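Local coordinates for protein acyl-CoA dehydrogenase (Bacillus subtilis, PDB 5LNX) that uses FAD to oxidise saturated acyl-CoA thioesters to 2,3-dehydroacyl-CoA, passing the electrons to an acceptor, at residues L123-S128 with G150-I155; T166-A171 with S180-E185; G201-N206 with L350-K355. One frame throughout, in Å; residues are numbered along the deposited sequence.

Contact 1 (L123-S128 with G150-I155). With FAD (flavin-adenine dinucleotide), chain S.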
loop_
_atom_site.group_PDB
_atom_site.type_symbol
_atom_site.label_atom_id
_atom_site.label_comp_id
_atom_site.label_asym_id
_atom_site.label_seq_id
_atom_site.Cartn_x
_atom_site.Cartn_y
_atom_site.Cartn_z
ATOM N N LEU D 123 31.489 -7.165 10.200
ATOM C CA LEU D 123 30.658 -8.254 10.786
ATOM C C LEU D 123 30.187 -9.296 9.775
ATOM O O LEU D 123 30.421 -10.508 9.939
ATOM C CB LEU D 123 29.450 -7.631 11.459
ATOM C CG LEU D 123 28.395 -8.536 12.068
ATOM C CD1 LEU D 123 28.958 -9.450 13.146
ATOM C CD2 LEU D 123 27.277 -7.654 12.604
ATOM N N THR D 124 29.574 -8.817 8.705
ATOM C CA THR D 124 28.901 -9.674 7.713
ATOM C C THR D 124 29.843 -10.613 6.927
ATOM O O THR D 124 30.982 -10.234 6.574
ATOM C CB THR D 124 28.096 -8.805 6.700
ATOM O OG1 THR D 124 27.220 -7.951 7.443
ATOM C CG2 THR D 124 27.267 -9.647 5.735
ATOM N N GLU D 125 29.328 -11.799 6.612
ATOM C CA GLU D 125 30.091 -12.857 5.926
ATOM C C GLU D 125 29.220 -13.568 4.882
ATOM O O GLU D 125 27.999 -13.550 4.993
ATOM C CB GLU D 125 30.538 -13.948 6.919
ATOM C CG GLU D 125 31.565 -13.531 7.959
ATOM C CD GLU D 125 32.185 -14.734 8.695
ATOM O OE1 GLU D 125 31.809 -15.896 8.393
ATOM O OE2 GLU D 125 33.026 -14.535 9.608
ATOM N N PRO D 126 29.839 -14.231 3.888
ATOM C CA PRO D 126 29.018 -14.845 2.857
ATOM C C PRO D 126 27.909 -15.718 3.407
ATOM O O PRO D 126 26.807 -15.723 2.864
ATOM C CB PRO D 126 30.027 -15.661 2.046
ATOM C CG PRO D 126 31.314 -14.907 2.179
ATOM C CD PRO D 126 31.285 -14.327 3.574
ATOM N N HIS D 127 28.204 -16.424 4.496
ATOM C CA HIS D 127 27.262 -17.370 5.130
ATOM C C HIS D 127 26.510 -16.797 6.324
ATOM O O HIS D 127 25.528 -17.393 6.773
ATOM C CB HIS D 127 27.988 -18.674 5.544
ATOM C CG HIS D 127 28.175 -19.612 4.408
ATOM N ND1 HIS D 127 29.412 -19.885 3.865
ATOM C CD2 HIS D 127 27.268 -20.222 3.605
ATOM C CE1 HIS D 127 29.267 -20.694 2.828
ATOM N NE2 HIS D 127 27.973 -20.895 2.633
ATOM N N SER D 128 26.991 -15.682 6.864
ATOM C CA SER D 128 26.310 -15.019 7.983
ATOM C C SER D 128 26.050 -13.498 7.696
ATOM O O SER D 128 26.961 -12.708 7.412
ATOM C CB SER D 128 27.041 -15.239 9.300
ATOM O OG SER D 128 28.094 -14.336 9.365
ATOM N N GLY D 150 39.401 -16.482 7.764
ATOM C CA GLY D 150 38.075 -16.379 7.157
ATOM C C GLY D 150 37.886 -15.120 6.320
ATOM O O GLY D 150 38.843 -14.419 5.979
ATOM N N SER D 151 36.632 -14.828 5.997
ATOM C CA SER D 151 36.315 -13.741 5.060
ATOM C C SER D 151 35.110 -12.920 5.481
ATOM O O SER D 151 34.136 -13.433 6.037
ATOM C CB SER D 151 36.061 -14.293 3.657
ATOM O OG SER D 151 34.733 -14.753 3.535
ATOM N N LYS D 152 35.188 -11.629 5.194
ATOM C CA LYS D 152 34.031 -10.743 5.341
ATOM C C LYS D 152 33.523 -10.342 3.982
ATOM O O LYS D 152 34.267 -10.362 3.006
ATOM C CB LYS D 152 34.364 -9.519 6.206
ATOM C CG LYS D 152 34.854 -9.879 7.598
ATOM C CD LYS D 152 33.797 -10.656 8.365
ATOM C CE LYS D 152 34.301 -11.209 9.682
ATOM N NZ LYS D 152 33.144 -11.504 10.575
ATOM N N ILE D 153 32.252 -9.968 3.936
ATOM C CA ILE D 153 31.635 -9.419 2.716
ATOM C C ILE D 153 30.878 -8.102 2.958
ATOM O O ILE D 153 30.581 -7.723 4.103
ATOM C CB ILE D 153 30.648 -10.418 2.033
ATOM C CG1 ILE D 153 29.615 -10.974 3.013
ATOM C CG2 ILE D 153 31.378 -11.576 1.376
ATOM C CD1 ILE D 153 28.394 -11.575 2.340
ATOM N N PHE D 154 30.668 -7.376 1.857
ATOM C CA PHE D 154 29.872 -6.137 1.805
ATOM C C PHE D 154 30.324 -5.104 2.821
ATOM O O PHE D 154 29.493 -4.587 3.556
ATOM C CB PHE D 154 28.404 -6.444 2.091
ATOM C CG PHE D 154 27.763 -7.404 1.129
ATOM C CD1 PHE D 154 28.017 -7.328 -0.212
ATOM C CD2 PHE D 154 26.849 -8.342 1.584
ATOM C CE1 PHE D 154 27.416 -8.207 -1.093
ATOM C CE2 PHE D 154 26.240 -9.222 0.720
ATOM C CZ PHE D 154 26.515 -9.153 -0.627
ATOM N N ILE D 155 31.617 -4.809 2.890
ATOM C CA ILE D 155 32.160 -3.976 3.986
ATOM C C ILE D 155 32.304 -2.513 3.584
ATOM O O ILE D 155 33.149 -2.142 2.763
ATOM C CB ILE D 155 33.516 -4.492 4.501
ATOM C CG1 ILE D 155 33.407 -5.957 4.951
ATOM C CG2 ILE D 155 34.006 -3.635 5.649
ATOM C CD1 ILE D 155 32.318 -6.208 5.968
HETATM P PA FAD S . 20.141 -12.344 4.106
HETATM O O1A FAD S . 20.298 -11.788 5.512
HETATM O O2A FAD S . 20.420 -13.764 3.738
HETATM O O5B FAD S . 18.595 -12.070 3.751
HETATM C C5B FAD S . 17.998 -12.264 2.478
HETATM C C4B FAD S . 16.556 -11.783 2.620
HETATM O O4B FAD S . 15.915 -12.709 3.464
HETATM C C3B FAD S . 16.451 -10.417 3.279
HETATM O O3B FAD S . 15.333 -9.678 2.771
HETATM C C2B FAD S . 16.189 -10.719 4.727
HETATM O O2B FAD S . 15.248 -9.806 5.265
HETATM C C1B FAD S . 15.527 -12.058 4.653
HETATM N N9A FAD S . 15.741 -12.949 5.784
HETATM C C8A FAD S . 16.744 -13.832 5.992
HETATM N N7A FAD S . 16.503 -14.542 7.138
HETATM C C5A FAD S . 15.334 -14.087 7.661
HETATM C C6A FAD S . 14.465 -14.371 8.806
HETATM N N6A FAD S . 14.786 -15.296 9.722
HETATM N N1A FAD S . 13.306 -13.686 8.916
HETATM C C2A FAD S . 12.891 -12.756 8.042
HETATM N N3A FAD S . 13.637 -12.446 6.978
HETATM C C4A FAD S . 14.823 -13.064 6.737
HETATM N N1 FAD S . 27.944 -5.590 6.653
HETATM C C2 FAD S . 28.794 -5.234 7.645
HETATM O O2 FAD S . 29.094 -6.098 8.479
HETATM N N3 FAD S . 29.317 -3.996 7.779
HETATM C C4 FAD S . 29.034 -3.016 6.912
HETATM O O4 FAD S . 29.526 -1.867 7.035
HETATM C C4X FAD S . 28.129 -3.335 5.790
HETATM N N5 FAD S . 27.805 -2.395 4.877
HETATM C C5X FAD S . 26.994 -2.695 3.838
HETATM C C6 FAD S . 26.772 -1.720 2.900
HETATM C C7 FAD S . 25.931 -1.935 1.837
HETATM C C7M FAD S . 25.677 -0.747 0.943
HETATM C C8 FAD S . 25.308 -3.276 1.674
HETATM C C8M FAD S . 24.377 -3.613 0.540
HETATM C C9 FAD S . 25.564 -4.266 2.591
HETATM C C9A FAD S . 26.395 -4.045 3.681
HETATM N N10 FAD S . 26.731 -5.070 4.624
HETATM C C10 FAD S . 27.580 -4.717 5.702
HETATM C "C1'" FAD S . 26.121 -6.407 4.566
HETATM C "C2'" FAD S . 24.662 -6.306 5.070
HETATM O "O2'" FAD S . 24.534 -5.948 6.459
HETATM C "C3'" FAD S . 23.902 -7.591 4.772
HETATM O "O3'" FAD S . 23.553 -7.585 3.389
HETATM C "C4'" FAD S . 22.678 -7.735 5.665
HETATM O "O4'" FAD S . 23.107 -7.941 7.022
HETATM C "C5'" FAD S . 21.732 -8.874 5.208
HETATM O "O5'" FAD S . 22.328 -10.156 4.997
HETATM P P FAD S . 22.439 -10.872 3.534
HETATM O O1P FAD S . 23.099 -12.234 3.644
HETATM O O2P FAD S . 23.014 -9.884 2.556
HETATM O O3P FAD S . 20.963 -11.374 3.102
#

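Contact 2 (T166-A171 with S180-E185)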
loop_
_atom_site.group_PDB
_atom_site.type_symbol
_atom_site.label_atom_id
_atom_site.label_comp_id
_atom_site.label_asym_id
_atom_site.label_seq_id
_atom_site.Cartn_x
_atom_site.Cartn_y
_atom_site.Cartn_z
ATOM N N THR D 166 36.307 -5.675 13.979
ATOM C CA THR D 166 36.142 -6.977 13.338
ATOM C C THR D 166 35.697 -7.995 14.345
ATOM O O THR D 166 36.268 -8.102 15.437
ATOM C CB THR D 166 37.448 -7.496 12.677
ATOM O OG1 THR D 166 38.035 -6.466 11.882
ATOM C CG2 THR D 166 37.160 -8.697 11.759
ATOM N N PHE D 167 34.756 -8.819 13.906
ATOM C CA PHE D 167 34.139 -9.824 14.764
ATOM C C PHE D 167 34.512 -11.225 14.305
ATOM O O PHE D 167 34.400 -11.550 13.121
ATOM C CB PHE D 167 32.613 -9.635 14.806
ATOM C CG PHE D 167 32.205 -8.291 15.321
ATOM C CD1 PHE D 167 32.027 -8.069 16.670
ATOM C CD2 PHE D 167 32.079 -7.222 14.445
ATOM C CE1 PHE D 167 31.688 -6.815 17.137
ATOM C CE2 PHE D 167 31.761 -5.963 14.906
ATOM C CZ PHE D 167 31.556 -5.755 16.254
ATOM N N ALA D 168 34.903 -12.056 15.263
ATOM C CA ALA D 168 35.489 -13.369 14.961
ATOM C C ALA D 168 35.306 -14.353 16.120
ATOM O O ALA D 168 35.429 -13.970 17.275
ATOM C CB ALA D 168 36.962 -13.203 14.598
ATOM N N LEU D 169 35.008 -15.613 15.795
ATOM C CA LEU D 169 34.861 -16.713 16.803
ATOM C C LEU D 169 36.123 -17.021 17.614
ATOM O O LEU D 169 37.167 -17.358 17.043
ATOM C CB LEU D 169 34.459 -18.014 16.113
ATOM C CG LEU D 169 33.051 -18.093 15.554
ATOM C CD1 LEU D 169 32.913 -19.359 14.728
ATOM C CD2 LEU D 169 32.013 -18.041 16.656
ATOM N N THR D 170 36.023 -16.876 18.935
ATOM C CA THR D 170 37.120 -17.318 19.878
ATOM C C THR D 170 37.344 -18.880 20.377
ATOM O O THR D 170 38.510 -19.412 20.221
ATOM C CB THR D 170 37.323 -16.207 20.990
ATOM O OG1 THR D 170 36.077 -15.621 21.418
ATOM C CG2 THR D 170 38.211 -15.049 20.492
ATOM N N ALA D 171 36.434 -19.679 20.997
ATOM C CA ALA D 171 34.960 -19.692 21.128
ATOM C C ALA D 171 34.038 -20.169 19.933
ATOM O O ALA D 171 32.945 -19.611 19.748
ATOM C CB ALA D 171 34.532 -18.283 21.292
ATOM N N SER D 180 34.024 -12.918 19.589
ATOM C CA SER D 180 34.816 -11.809 20.126
ATOM C C SER D 180 34.948 -10.650 19.125
ATOM O O SER D 180 34.787 -10.834 17.917
ATOM C CB SER D 180 36.211 -12.306 20.516
ATOM O OG SER D 180 36.167 -12.962 21.773
ATOM N N ALA D 181 35.308 -9.483 19.645
ATOM C CA ALA D 181 35.479 -8.288 18.817
ATOM C C ALA D 181 36.895 -7.773 18.859
ATOM O O ALA D 181 37.504 -7.657 19.935
ATOM C CB ALA D 181 34.512 -7.196 19.236
ATOM N N PHE D 182 37.386 -7.380 17.685
ATOM C CA PHE D 182 38.804 -7.008 17.478
ATOM C C PHE D 182 39.010 -5.669 16.750
ATOM O O PHE D 182 38.351 -5.376 15.747
ATOM C CB PHE D 182 39.506 -8.101 16.694
ATOM C CG PHE D 182 39.560 -9.419 17.409
ATOM C CD1 PHE D 182 40.644 -9.749 18.206
ATOM C CD2 PHE D 182 38.529 -10.341 17.271
ATOM C CE1 PHE D 182 40.700 -10.971 18.854
ATOM C CE2 PHE D 182 38.582 -11.572 17.909
ATOM C CZ PHE D 182 39.671 -11.884 18.708
ATOM N N ILE D 183 39.911 -4.855 17.297
ATOM C CA ILE D 183 40.452 -3.676 16.600
ATOM C C ILE D 183 41.522 -4.109 15.595
ATOM O O ILE D 183 42.676 -4.346 15.959
ATOM C CB ILE D 183 41.150 -2.695 17.592
ATOM C CG1 ILE D 183 40.149 -1.962 18.526
ATOM N N VAL D 184 41.147 -4.214 14.330
ATOM C CA VAL D 184 42.084 -4.605 13.271
ATOM C C VAL D 184 42.577 -3.388 12.493
ATOM O O VAL D 184 41.780 -2.597 12.000
ATOM C CB VAL D 184 41.469 -5.613 12.287
ATOM C CG1 VAL D 184 42.522 -6.089 11.285
ATOM C CG2 VAL D 184 40.894 -6.798 13.045
ATOM N N GLU D 185 43.893 -3.275 12.379
ATOM C CA GLU D 185 44.549 -2.217 11.625
ATOM C C GLU D 185 44.811 -2.689 10.208
ATOM O O GLU D 185 45.083 -3.867 9.968
ATOM C CB GLU D 185 45.873 -1.817 12.286
ATOM C CG GLU D 185 45.716 -1.289 13.710
ATOM C CD GLU D 185 47.019 -0.830 14.360
ATOM O OE1 GLU D 185 47.203 -0.939 15.609
ATOM O OE2 GLU D 185 47.863 -0.292 13.623
#

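Contact 3 (G201-N206 with L350-K355)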
loop_
_atom_site.group_PDB
_atom_site.type_symbol
_atom_site.label_atom_id
_atom_site.label_comp_id
_atom_site.label_asym_id
_atom_site.label_seq_id
_atom_site.Cartn_x
_atom_site.Cartn_y
_atom_site.Cartn_z
ATOM N N GLY D 201 23.731 1.402 -6.221
ATOM C CA GLY D 201 23.863 2.796 -5.760
ATOM C C GLY D 201 24.890 3.029 -4.657
ATOM O O GLY D 201 25.908 2.356 -4.596
ATOM N N LEU D 202 24.646 4.020 -3.804
ATOM C CA LEU D 202 25.704 4.598 -2.960
ATOM C C LEU D 202 27.016 4.639 -3.744
ATOM O O LEU D 202 28.022 4.015 -3.370
ATOM C CB LEU D 202 25.890 3.792 -1.677
ATOM C CG LEU D 202 24.685 3.700 -0.733
ATOM C CD1 LEU D 202 25.108 3.091 0.590
ATOM C CD2 LEU D 202 24.024 5.051 -0.474
ATOM N N TYR D 203 26.978 5.334 -4.872
ATOM C CA TYR D 203 28.186 5.580 -5.659
ATOM C C TYR D 203 29.049 6.600 -4.856
ATOM O O TYR D 203 28.482 7.356 -4.114
ATOM C CB TYR D 203 27.799 6.223 -6.998
ATOM C CG TYR D 203 27.348 5.278 -8.115
ATOM C CD1 TYR D 203 26.769 4.047 -7.845
ATOM C CD2 TYR D 203 27.484 5.644 -9.453
ATOM C CE1 TYR D 203 26.364 3.202 -8.866
ATOM C CE2 TYR D 203 27.073 4.810 -10.481
ATOM C CZ TYR D 203 26.511 3.589 -10.184
ATOM O OH TYR D 203 26.100 2.748 -11.202
ATOM N N GLY D 204 30.383 6.619 -4.890
ATOM C CA GLY D 204 31.252 5.562 -4.426
ATOM C C GLY D 204 31.607 5.568 -2.920
ATOM O O GLY D 204 32.682 6.026 -2.368
ATOM N N SER D 205 30.659 5.018 -2.221
ATOM C CA SER D 205 30.963 4.443 -0.923
ATOM C C SER D 205 31.633 3.074 -1.152
ATOM O O SER D 205 30.960 2.117 -1.490
ATOM C CB SER D 205 29.718 4.295 -0.066
ATOM O OG SER D 205 30.033 3.515 1.076
ATOM N N ASN D 206 32.956 3.008 -1.066
ATOM C CA ASN D 206 33.687 1.721 -1.230
ATOM C C ASN D 206 33.059 0.614 -0.409
ATOM O O ASN D 206 33.012 0.693 0.806
ATOM C CB ASN D 206 35.146 1.872 -0.777
ATOM C CG ASN D 206 36.086 2.251 -1.914
ATOM O OD1 ASN D 206 35.663 2.723 -2.965
ATOM N ND2 ASN D 206 37.380 2.104 -1.671
ATOM N N LEU D 350 18.238 8.845 -6.106
ATOM C CA LEU D 350 17.544 8.771 -4.815
ATOM C C LEU D 350 16.864 7.428 -4.696
ATOM O O LEU D 350 16.769 6.894 -3.599
ATOM C CB LEU D 350 16.510 9.878 -4.696
ATOM C CG LEU D 350 17.090 11.298 -4.746
ATOM C CD1 LEU D 350 15.991 12.324 -4.576
ATOM C CD2 LEU D 350 18.172 11.523 -3.708
ATOM N N LEU D 351 16.398 6.888 -5.829
ATOM C CA LEU D 351 15.768 5.582 -5.831
ATOM C C LEU D 351 16.833 4.503 -5.592
ATOM O O LEU D 351 16.742 3.688 -4.670
ATOM C CB LEU D 351 15.051 5.318 -7.158
ATOM C CG LEU D 351 14.419 3.927 -7.268
ATOM C CD1 LEU D 351 13.346 3.745 -6.208
ATOM C CD2 LEU D 351 13.837 3.660 -8.631
ATOM N N ARG D 352 17.809 4.490 -6.485
ATOM C CA ARG D 352 18.927 3.586 -6.427
ATOM C C ARG D 352 19.540 3.558 -5.018
ATOM O O ARG D 352 19.768 2.477 -4.453
ATOM C CB ARG D 352 19.986 4.024 -7.429
ATOM C CG ARG D 352 19.648 3.746 -8.893
ATOM C CD ARG D 352 20.887 3.707 -9.774
ATOM N NE ARG D 352 21.503 5.008 -9.954
ATOM C CZ ARG D 352 22.447 5.542 -9.183
ATOM N NH1 ARG D 352 22.954 4.875 -8.155
ATOM N NH2 ARG D 352 22.881 6.786 -9.418
ATOM N N ASP D 353 19.823 4.752 -4.489
ATOM C CA ASP D 353 20.324 4.893 -3.133
ATOM C C ASP D 353 19.294 4.420 -2.091
ATOM O O ASP D 353 19.621 3.615 -1.200
ATOM C CB ASP D 353 20.782 6.328 -2.846
ATOM C CG ASP D 353 22.089 6.697 -3.573
ATOM O OD1 ASP D 353 22.417 6.075 -4.614
ATOM O OD2 ASP D 353 22.813 7.610 -3.087
ATOM N N ALA D 354 18.059 4.881 -2.212
ATOM C CA ALA D 354 16.990 4.518 -1.243
ATOM C C ALA D 354 16.946 3.024 -0.850
ATOM O O ALA D 354 16.932 2.677 0.335
ATOM C CB ALA D 354 15.617 4.924 -1.765
ATOM N N LYS D 355 16.904 2.171 -1.863
ATOM C CA LYS D 355 16.676 0.735 -1.697
ATOM C C LYS D 355 17.644 0.044 -0.708
ATOM O O LYS D 355 17.276 -0.887 0.004
ATOM C CB LYS D 355 16.777 0.052 -3.070
ATOM C CG LYS D 355 16.653 -1.460 -3.035
ATOM C CD LYS D 355 15.274 -1.883 -2.577
ATOM C CE LYS D 355 15.325 -3.042 -1.596
ATOM N NZ LYS D 355 13.960 -3.418 -1.144
#

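Contact 1 (L123-S128 with G150-I155)
Thr124 and Ile153 meet where the middle β-domain of the acyl-CoA dehydrogenase fold holds its flavin: a loop on one side, strand 145-156 on the other. One backbone-to-backbone hydrogen bond joins them, Ile153 N to Thr124 O, 2.9 Å long and nearly straight at 167°. Around it Lys152 folds back over the loop. A bend at chi2 (-61°) brings its ammonium to Leu123 O, with NZ 3.0 Å away and above that carbonyl plane, and to the carboxylate of Glu125, whose OE2 accepts with its anti lone pair in a 3.2 Å salt bridge to NZ. Phe167 O also binds this ammonium, while Thr137 OG1 and Arg136 N hold the two oxygens of Glu125, an arrangement that should offset the charges and limit their freedom to turn. A long flexible lysine suits the place because one amine can tie three acceptors. Next along the strand, Ile153 lays CG2 against the ring of Pro126, an apolar contact between a branched aliphatic side chain and the compact proline ring. Thr124 itself turns to the cofactor: its hydroxyl, beside the backbone N at chi1 -54°, donates to FAD N1, and its amide N reaches FAD O2 at 2.8 Å. Leu123 N adds a second, more bent bond to the same O2. Phe154 sets its CB over a face of the flavin near N10, and its ring meets Tyr339 of the second subunit edge-to-face. Threonine and backbone amides binding the pyrimidine end of the isoalloxazine, N1 and O2, are typical of the flavin site of acyl-CoA dehydrogenases.

Contact 2 (T166-A171 with S180-E185)
Phe182 turns the edge of its ring to segment 166-171: Thr166 O lies there in the ring plane, Ala168 O and Thr170 CG2 also lie near that plane, and CE2 comes 4.0 Å from Ala168 CB. The small alanine leaves width for the broad ring, whose CG lies beside the backbone N (chi1 -63°), which swings the ring's rim along segment 166-171; the ring also meets Tyr146 edge-to-face. On the opposite face of the sheet Phe167 sets CE1 3.5 Å from Ala181 CB, again a large ring beside a small neighbour, in their non-hydrogen-bonded antiparallel pair. The flanking pairs, Thr166 with Phe182 and Ala168 with Ser180, are hydrogen-bonded; each is closed by two bonds, such as Ala168 N to Ser180 O at 2.9 Å. Where the first strand ends, Thr170 OG1 and Ser180 OG share a hydrogen bond of 2.7 Å. Both hydroxyls have further partners, Gly178 O for the threonine and Gly227 N for the serine, so two short polar side chains pin the start of the turn. Strands 163-169 and 179-185 thus form a β-hairpin at the middle of a four-strand mixed sheet, with strand 119-120 beside the first and strand 222-223 beside the second, while Ala139 of strand 138-142 packs on Ala168 and Phe182.

Contact 3 (G201-N206 with L350-K355)
Asp353 OD1 accepts the backbone N-H of Leu202 at 3.1 Å, a bond bent to 140° at the hydrogen and reaching the oxygen from well above the carboxylate plane. The aspartate, projecting from helix 348-356, thereby anchors the loop at Leu202, a buried residue whose amide N-H gains an acceptor. Gly201 comes close to the helix, its CA 4.9 Å from that of Asp353; having no side chain, it leaves room for the carboxylate and the Arg352 carbonyl. Arg352 spans the same gap. Its guanidinium, brought round by a bend at chi3 (-70°), puts Gly201 CA at its edge, 3.3 Å from NH1, and rests over one face of Tyr203. Arg352 CZ stands 4.6 Å from the centroid of that ring, a cation-pi contact with the two planes tilted by 36°. Glu348 and Glu30 form salt bridges with NE and NH2, and Leu200 O takes NH1, so the cation is held on several sides. Leu202 lays CD2 3.9 Å from Asp353 OD2 and also touches FAD. The loop between strands 191-196 and 207-212 is therefore held to helix 348-356 beside Ala79 and Val83 of helix 79-90 and Gln247 of helix 229-265, with Tyr341 of the second subunit packing on Leu202.

In the fold
Contacts 1, 2 and 3 follow one another along the chain, the first two each closing before the next opens. Contacts 1 and 2 both lie in the middle β-domain, their centres about 13 Å apart, and are joined through Lys152 and by Leu123 packing on Phe167; the flavin-binding loop is thus tied to the neighbouring hairpin. Contact 3 joins that domain to the C-terminal helical domain, bringing together segments 144 residues apart at their nearest ends. Its centre is about 20 Å from that of contact 1 and about 29 Å from that of contact 2. Contacts 1 and 3 both touch FAD and the second subunit, which places the cofactor between domains and at a subunit interface, whereas contact 2 touches no other chain of the assembly.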